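Local atomic coordinates of PHO85 cyclin-10 (Saccharomyces cerevisiae, PDB entry 4KRD), a protein that serves as the cyclin partner of the kinase PHO85, forming a holoenzyme that phosphorylates glycogen synthase and so restrains glycogen accumulation. Residues B[107-112]-B[138-143]; B[82-87]-B[131-136]. One frame throughout, in Å; residues are numbered along the deposited sequence.

Contact 1 of 2, residues B[107-112]-B[138-143]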
ATOM      1  N   PHE B 107      -8.245  14.330   6.566  1.00 29.93           N
ATOM      2  CA  PHE B 107      -9.035  13.714   5.513  1.00 29.27           C
ATOM      3  C   PHE B 107      -9.787  12.487   6.008  1.00 26.90           C
ATOM      4  O   PHE B 107     -10.884  12.201   5.534  1.00 29.50           O
ATOM      5  CB  PHE B 107      -8.202  13.340   4.273  1.00 33.64           C
ATOM      6  CG  PHE B 107      -9.053  12.842   3.146  1.00 35.48           C
ATOM      7  CD1 PHE B 107      -9.720  13.744   2.321  1.00 31.78           C
ATOM      8  CD2 PHE B 107      -9.249  11.481   2.947  1.00 31.09           C
ATOM      9  CE1 PHE B 107     -10.549  13.299   1.298  1.00 35.45           C
ATOM     10  CE2 PHE B 107     -10.090  11.025   1.927  1.00 29.98           C
ATOM     11  CZ  PHE B 107     -10.735  11.938   1.103  1.00 35.37           C
ATOM     12  N   LEU B 108      -9.203  11.750   6.951  1.00 27.80           N
ATOM     13  CA  LEU B 108      -9.892  10.595   7.525  1.00 29.72           C
ATOM     14  C   LEU B 108     -11.191  11.024   8.226  1.00 30.27           C
ATOM     15  O   LEU B 108     -12.236  10.380   8.078  1.00 28.15           O
ATOM     16  CB  LEU B 108      -8.977   9.811   8.489  1.00 23.87           C
ATOM     17  CG  LEU B 108      -7.758   9.111   7.862  1.00 31.17           C
ATOM     18  CD1 LEU B 108      -6.900   8.413   8.929  1.00 27.54           C
ATOM     19  CD2 LEU B 108      -8.194   8.111   6.790  1.00 28.00           C
ATOM     20  N   ILE B 109     -11.136  12.111   8.994  1.00 28.83           N
ATOM     21  CA  ILE B 109     -12.356  12.583   9.629  1.00 29.72           C
ATOM     22  C   ILE B 109     -13.333  13.175   8.600  1.00 27.39           C
ATOM     23  O   ILE B 109     -14.542  12.973   8.711  1.00 30.53           O
ATOM     24  CB  ILE B 109     -12.076  13.551  10.811  1.00 35.86           C
ATOM     25  CG1 ILE B 109     -11.347  14.804  10.336  1.00 38.13           C
ATOM     26  CG2 ILE B 109     -11.262  12.852  11.909  1.00 32.82           C
ATOM     27  CD1 ILE B 109     -11.388  15.943  11.377  1.00 44.25           C
ATOM     28  N   ASP B 110     -12.798  13.880   7.599  1.00 28.46           N
ATOM     29  CA  ASP B 110     -13.561  14.357   6.431  1.00 30.40           C
ATOM     30  C   ASP B 110     -14.368  13.240   5.802  1.00 30.20           C
ATOM     31  O   ASP B 110     -15.546  13.385   5.532  1.00 32.14           O
ATOM     32  CB  ASP B 110     -12.620  14.864   5.321  1.00 31.26           C
ATOM     33  CG  ASP B 110     -12.044  16.252   5.593  1.00 37.25           C
ATOM     34  OD1 ASP B 110     -12.686  17.048   6.307  1.00 38.05           O
ATOM     35  OD2 ASP B 110     -10.948  16.546   5.050  1.00 38.50           O
ATOM     36  N   THR B 111     -13.709  12.114   5.526  1.00 28.84           N
ATOM     37  CA  THR B 111     -14.381  11.057   4.798  1.00 23.15           C
ATOM     38  C   THR B 111     -15.338  10.260   5.685  1.00 25.33           C
ATOM     39  O   THR B 111     -16.291   9.647   5.199  1.00 27.71           O
ATOM     40  CB  THR B 111     -13.363  10.152   4.043  1.00 32.50           C
ATOM     41  OG1 THR B 111     -14.048   9.374   3.053  1.00 31.56           O
ATOM     42  CG2 THR B 111     -12.643   9.241   5.019  1.00 29.47           C
ATOM     43  N   LEU B 112     -15.098  10.270   6.991  1.00 26.62           N
ATOM     44  CA  LEU B 112     -16.040   9.648   7.914  1.00 28.05           C
ATOM     45  C   LEU B 112     -17.347  10.462   8.008  1.00 32.76           C
ATOM     46  O   LEU B 112     -18.457   9.900   8.034  1.00 29.03           O
ATOM     47  CB  LEU B 112     -15.403   9.495   9.302  1.00 29.48           C
ATOM     48  CG  LEU B 112     -16.249   8.902  10.438  1.00 32.02           C
ATOM     49  CD1 LEU B 112     -16.949   7.597  10.031  1.00 33.57           C
ATOM     50  CD2 LEU B 112     -15.420   8.718  11.727  1.00 35.44           C
ATOM     51  N   ILE B 138      -7.016  10.578  18.612  1.00 31.67           N
ATOM     52  CA  ILE B 138      -6.099   9.466  18.817  1.00 34.01           C
ATOM     53  C   ILE B 138      -6.091   8.505  17.617  1.00 33.24           C
ATOM     54  O   ILE B 138      -5.039   8.207  17.057  1.00 30.84           O
ATOM     55  CB  ILE B 138      -6.472   8.716  20.096  1.00 32.56           C
ATOM     56  CG1 ILE B 138      -6.242   9.622  21.314  1.00 34.13           C
ATOM     57  CG2 ILE B 138      -5.643   7.448  20.251  1.00 32.74           C
ATOM     58  CD1 ILE B 138      -6.551   8.940  22.626  1.00 40.08           C
ATOM     59  N   ALA B 139      -7.267   8.029  17.230  1.00 32.57           N
ATOM     60  CA  ALA B 139      -7.385   7.068  16.120  1.00 36.03           C
ATOM     61  C   ALA B 139      -6.924   7.623  14.774  1.00 28.18           C
ATOM     62  O   ALA B 139      -6.206   6.945  14.018  1.00 28.56           O
ATOM     63  CB  ALA B 139      -8.833   6.568  16.021  1.00 31.97           C
ATOM     64  N   ALA B 140      -7.335   8.855  14.454  1.00 28.68           N
ATOM     65  CA  ALA B 140      -7.025   9.439  13.147  1.00 31.19           C
ATOM     66  C   ALA B 140      -5.536   9.711  12.996  1.00 33.72           C
ATOM     67  O   ALA B 140      -4.959   9.522  11.918  1.00 30.59           O
ATOM     68  CB  ALA B 140      -7.845  10.712  12.912  1.00 31.13           C
ATOM     69  N   VAL B 141      -4.899  10.149  14.076  1.00 33.23           N
ATOM     70  CA  VAL B 141      -3.460  10.353  14.019  1.00 28.82           C
ATOM     71  C   VAL B 141      -2.743   9.017  13.861  1.00 28.74           C
ATOM     72  O   VAL B 141      -1.839   8.911  13.060  1.00 27.86           O
ATOM     73  CB  VAL B 141      -2.905  11.117  15.239  1.00 32.91           C
ATOM     74  CG1 VAL B 141      -1.369  11.062  15.256  1.00 35.23           C
ATOM     75  CG2 VAL B 141      -3.414  12.572  15.229  1.00 34.77           C
ATOM     76  N   ARG B 142      -3.161   8.008  14.616  1.00 31.04           N
ATOM     77  CA  ARG B 142      -2.457   6.727  14.622  1.00 30.94           C
ATOM     78  C   ARG B 142      -2.591   6.031  13.279  1.00 28.65           C
ATOM     79  O   ARG B 142      -1.609   5.540  12.720  1.00 32.43           O
ATOM     80  CB  ARG B 142      -2.956   5.832  15.771  1.00 31.66           C
ATOM     81  CG  ARG B 142      -2.290   4.447  15.836  1.00 31.38           C
ATOM     82  CD  ARG B 142      -0.777   4.543  16.073  1.00 30.43           C
ATOM     83  NE  ARG B 142      -0.212   3.252  16.477  1.00 34.05           N
ATOM     84  CZ  ARG B 142       1.087   3.022  16.620  1.00 34.63           C
ATOM     85  NH1 ARG B 142       1.954   3.996  16.386  1.00 34.93           N
ATOM     86  NH2 ARG B 142       1.515   1.826  16.988  1.00 33.85           N
ATOM     87  N   LEU B 143      -3.807   6.015  12.743  1.00 30.35           N
ATOM     88  CA  LEU B 143      -4.076   5.385  11.454  1.00 30.78           C
ATOM     89  C   LEU B 143      -3.309   6.120  10.359  1.00 30.96           C
ATOM     90  O   LEU B 143      -2.736   5.510   9.454  1.00 29.34           O
ATOM     91  CB  LEU B 143      -5.591   5.405  11.176  1.00 28.13           C
ATOM     92  CG  LEU B 143      -6.205   4.243  10.401  1.00 39.82           C
ATOM     93  CD1 LEU B 143      -5.591   2.924  10.847  1.00 38.22           C
ATOM     94  CD2 LEU B 143      -7.734   4.211  10.569  1.00 33.87           C
TER

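Contact 2 of 2, residues B[82-87]-B[131-136]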
ATOM      1  N   LEU B  82      -6.883  17.233  28.934  1.00 50.99           N
ATOM      2  CA  LEU B  82      -6.445  18.315  28.062  1.00 48.60           C
ATOM      3  C   LEU B  82      -7.500  18.664  27.011  1.00 51.18           C
ATOM      4  O   LEU B  82      -8.249  17.798  26.560  1.00 52.22           O
ATOM      5  CB  LEU B  82      -5.135  17.935  27.373  1.00 50.66           C
ATOM      6  CG  LEU B  82      -3.922  17.606  28.249  1.00 57.74           C
ATOM      7  CD1 LEU B  82      -2.747  17.167  27.381  1.00 48.64           C
ATOM      8  CD2 LEU B  82      -3.520  18.783  29.129  1.00 55.04           C
ATOM      9  N   SER B  83      -7.561  19.934  26.623  1.00 47.93           N
ATOM     10  CA  SER B  83      -8.442  20.347  25.537  1.00 53.11           C
ATOM     11  C   SER B  83      -7.946  19.714  24.243  1.00 48.89           C
ATOM     12  O   SER B  83      -6.840  19.178  24.206  1.00 47.28           O
ATOM     13  CB  SER B  83      -8.438  21.868  25.395  1.00 51.35           C
ATOM     14  OG  SER B  83      -7.136  22.343  25.111  1.00 52.22           O
ATOM     15  N   SER B  84      -8.744  19.788  23.182  1.00 52.09           N
ATOM     16  CA  SER B  84      -8.303  19.281  21.877  1.00 52.10           C
ATOM     17  C   SER B  84      -7.001  19.928  21.415  1.00 50.76           C
ATOM     18  O   SER B  84      -6.087  19.242  20.945  1.00 49.81           O
ATOM     19  CB  SER B  84      -9.378  19.496  20.806  1.00 45.86           C
ATOM     20  OG  SER B  84     -10.486  18.662  21.043  1.00 53.18           O
ATOM     21  N   ALA B  85      -6.920  21.250  21.536  1.00 48.08           N
ATOM     22  CA  ALA B  85      -5.744  21.978  21.067  1.00 49.31           C
ATOM     23  C   ALA B  85      -4.499  21.581  21.854  1.00 51.32           C
ATOM     24  O   ALA B  85      -3.438  21.368  21.274  1.00 51.88           O
ATOM     25  CB  ALA B  85      -5.977  23.475  21.143  1.00 55.59           C
ATOM     26  N   ASP B  86      -4.635  21.465  23.173  1.00 48.94           N
ATOM     27  CA  ASP B  86      -3.498  21.119  24.021  1.00 48.40           C
ATOM     28  C   ASP B  86      -3.094  19.653  23.849  1.00 46.77           C
ATOM     29  O   ASP B  86      -1.919  19.309  23.955  1.00 46.12           O
ATOM     30  CB  ASP B  86      -3.806  21.395  25.499  1.00 52.72           C
ATOM     31  CG  ASP B  86      -3.973  22.880  25.804  1.00 60.56           C
ATOM     32  OD1 ASP B  86      -3.447  23.718  25.039  1.00 58.51           O
ATOM     33  OD2 ASP B  86      -4.632  23.208  26.819  1.00 61.69           O
ATOM     34  N   PHE B  87      -4.076  18.792  23.604  1.00 49.02           N
ATOM     35  CA  PHE B  87      -3.810  17.376  23.395  1.00 46.75           C
ATOM     36  C   PHE B  87      -2.993  17.207  22.121  1.00 43.95           C
ATOM     37  O   PHE B  87      -2.030  16.438  22.072  1.00 45.96           O
ATOM     38  CB  PHE B  87      -5.121  16.606  23.297  1.00 44.56           C
ATOM     39  CG  PHE B  87      -4.950  15.117  23.227  1.00 44.94           C
ATOM     40  CD1 PHE B  87      -4.111  14.462  24.118  1.00 47.96           C
ATOM     41  CD2 PHE B  87      -5.656  14.367  22.290  1.00 42.10           C
ATOM     42  CE1 PHE B  87      -3.954  13.080  24.071  1.00 47.47           C
ATOM     43  CE2 PHE B  87      -5.513  12.986  22.234  1.00 43.26           C
ATOM     44  CZ  PHE B  87      -4.651  12.337  23.128  1.00 44.10           C
ATOM     45  N   LYS B 131     -18.009  14.486  23.170  1.00 35.66           N
ATOM     46  CA  LYS B 131     -17.479  13.350  23.919  1.00 43.20           C
ATOM     47  C   LYS B 131     -16.779  12.305  23.029  1.00 39.09           C
ATOM     48  O   LYS B 131     -16.173  11.357  23.538  1.00 39.52           O
ATOM     49  CB  LYS B 131     -18.568  12.696  24.766  1.00 43.94           C
ATOM     50  CG  LYS B 131     -19.109  13.608  25.860  1.00 50.43           C
ATOM     51  CD  LYS B 131     -19.619  12.810  27.046  1.00 54.94           C
ATOM     52  CE  LYS B 131     -19.859  13.706  28.253  1.00 55.96           C
ATOM     53  NZ  LYS B 131     -20.053  12.897  29.488  1.00 67.36           N
ATOM     54  N   GLU B 132     -16.862  12.488  21.715  1.00 40.20           N
ATOM     55  CA  GLU B 132     -16.227  11.555  20.764  1.00 36.19           C
ATOM     56  C   GLU B 132     -14.913  12.099  20.227  1.00 36.19           C
ATOM     57  O   GLU B 132     -14.124  11.355  19.620  1.00 33.26           O
ATOM     58  CB  GLU B 132     -17.194  11.230  19.620  1.00 33.10           C
ATOM     59  CG  GLU B 132     -18.388  10.385  20.093  1.00 37.32           C
ATOM     60  CD  GLU B 132     -19.632  10.499  19.215  1.00 42.74           C
ATOM     61  OE1 GLU B 132     -19.626  11.274  18.235  1.00 38.45           O
ATOM     62  OE2 GLU B 132     -20.628   9.805  19.520  1.00 45.11           O
ATOM     63  N   VAL B 133     -14.652  13.382  20.475  1.00 35.08           N
ATOM     64  CA  VAL B 133     -13.517  14.062  19.848  1.00 35.45           C
ATOM     65  C   VAL B 133     -12.130  13.567  20.280  1.00 39.57           C
ATOM     66  O   VAL B 133     -11.246  13.358  19.439  1.00 39.93           O
ATOM     67  CB  VAL B 133     -13.588  15.589  20.023  1.00 37.44           C
ATOM     68  CG1 VAL B 133     -12.260  16.228  19.624  1.00 36.17           C
ATOM     69  CG2 VAL B 133     -14.756  16.159  19.210  1.00 38.84           C
ATOM     70  N   HIS B 134     -11.940  13.374  21.582  1.00 35.19           N
ATOM     71  CA  HIS B 134     -10.629  12.996  22.111  1.00 37.70           C
ATOM     72  C   HIS B 134     -10.125  11.660  21.533  1.00 33.77           C
ATOM     73  O   HIS B 134      -8.983  11.548  21.071  1.00 38.77           O
ATOM     74  CB  HIS B 134     -10.704  12.928  23.639  1.00 41.33           C
ATOM     75  CG  HIS B 134      -9.382  12.715  24.304  1.00 46.88           C
ATOM     76  ND1 HIS B 134      -9.023  11.513  24.880  1.00 48.26           N
ATOM     77  CD2 HIS B 134      -8.330  13.547  24.486  1.00 48.37           C
ATOM     78  CE1 HIS B 134      -7.810  11.616  25.390  1.00 47.18           C
ATOM     79  NE2 HIS B 134      -7.364  12.838  25.160  1.00 46.72           N
ATOM     80  N   ARG B 135     -10.987  10.653  21.556  1.00 33.88           N
ATOM     81  CA  ARG B 135     -10.623   9.332  21.057  1.00 37.96           C
ATOM     82  C   ARG B 135     -10.542   9.308  19.533  1.00 35.05           C
ATOM     83  O   ARG B 135      -9.792   8.515  18.967  1.00 32.28           O
ATOM     84  CB  ARG B 135     -11.608   8.273  21.563  1.00 34.67           C
ATOM     85  CG  ARG B 135     -11.463   7.978  23.056  1.00 38.32           C
ATOM     86  CD  ARG B 135     -12.416   6.871  23.490  1.00 41.88           C
ATOM     87  NE  ARG B 135     -12.224   6.509  24.890  1.00 40.27           N
ATOM     88  CZ  ARG B 135     -12.852   5.511  25.496  1.00 42.03           C
ATOM     89  NH1 ARG B 135     -13.714   4.756  24.827  1.00 41.85           N
ATOM     90  NH2 ARG B 135     -12.606   5.260  26.775  1.00 50.98           N
ATOM     91  N   MET B 136     -11.324  10.166  18.879  1.00 36.74           N
ATOM     92  CA  MET B 136     -11.268  10.300  17.423  1.00 36.91           C
ATOM     93  C   MET B 136      -9.914  10.837  16.961  1.00 36.13           C
ATOM     94  O   MET B 136      -9.361  10.386  15.959  1.00 35.60           O
ATOM     95  CB  MET B 136     -12.393  11.209  16.929  1.00 39.51           C
ATOM     96  CG  MET B 136     -12.446  11.387  15.416  1.00 45.86           C
ATOM     97  SD  MET B 136     -12.825   9.867  14.504  1.00 48.02           S
ATOM     98  CE  MET B 136     -14.458   9.494  15.141  1.00 39.11           C
TER

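Contact 1 of 2, residues B[107-112]-B[138-143]
Leu108 and Ala140 mark the closest backbone approach, with their CA atoms 6.4 Å apart where helical segments 107-112 and 138-143 cross. The segment axes come within 10.0 Å of each other, and their N-to-C directions differ by 121°, so the helices run closer to antiparallel than to parallel. No hydrogen bond spans the gap; the contact consists of methyl and methylene packing, with one methyl also against a backbone carbonyl, and all the residues that touch are buried. Leu108 has the largest share of the buried surface. Its CG is anti to the carbonyl carbon (chi1 -66°) and CD1 continues extended from there, so that this one methyl meets two neighbours: it reaches the backbone oxygen of Ala140 at 3.7 Å from CD1, and it also meets CB of Leu143, 4.0 Å from Leu108 CD1. The two leucine side chains cross at about a right angle, the tip of Leu108 meeting the root of Leu143. Beside them Ile109 offers its short branch, CG2 lying 4.2 Å from CB of Ala140, and the side chain also touches Phe43, Thr46 and Ile47 of helix 36-54. The contact lies about 3 Å from the centre of the chain (centre to centre) and joins helices 99-113 and 130-148, which follow each other in the cyclin box with a short hairpin between. Leu143 continues onto Leu176 of helix 166-180 and also packs on an apolar side chain of the other protein chain in the assembly.

Contact 2 of 2, residues B[82-87]-B[131-136]
Phe87 and His134 carry most of this contact, the phenyl ring of helix 84-95 receiving the imidazole of helix 130-148 over one face. Their centroids are 4.2 Å apart and the planes are inclined by 34°, an oblique aromatic pair in which the outer end of the imidazole sits over the centre of the phenyl ring. Both side chains leave their helices with CG anti to the backbone N (chi1 -174° in Phe87, -173° in His134), and they meet across the gap at about a right angle. Phe87 belongs to the tightly packed side: it is buried, and it also rests on Ile137 and Ile138. Next to it, OG of Ser84 lies 3.3 Å from CG1 of Val133, whose side chain also touches Ile47 and Leu51 of helix 36-54. In the cyclin box, helix 130-148 is the central helix around which the others gather, and here it receives the first turn of helix 84-95. An alanine in place of Phe87 is likely to open a gap beneath the imidazole, setting His134 free to turn and stripping Ile137 and Ile138 of an apolar cover. Toward solvent the contact thins out. His134, partly exposed, has Met76 and Pro80, in the loop before helix 84-95, for further neighbours. Ser83, exposed and turned from the other segment, is the N-cap of helix 84-95: its OG accepts a hydrogen bond from Asp86 N at 3.3 Å, the capping bond, and Asp86 in turn forms a salt bridge with Lys89.

Overall arrangement
From the N terminus, the chain passes helices 36-54 and 65-72 and reaches segment 82-87, the first half of contact 2, which leads into helix 84-95. Helix 99-113 follows directly and holds segment 107-112, where contact 1 begins. After the small hairpin 114-116/122-124, helix 130-148 closes both: first contact 2 at 131-136, then contact 1 at 138-143. The two loops therefore cross rather than nest, and one helix binds two consecutive earlier ones. Their centres lie about 13 Å apart, yet the contacts touch: Ile138 CG1 is 3.6 Å from Phe87 CE2, and Leu112 CD2 is 3.6 Å from Met136 CE, so that apolar side chains of helices 84-95, 99-113 and 130-148 meet between the two contacts.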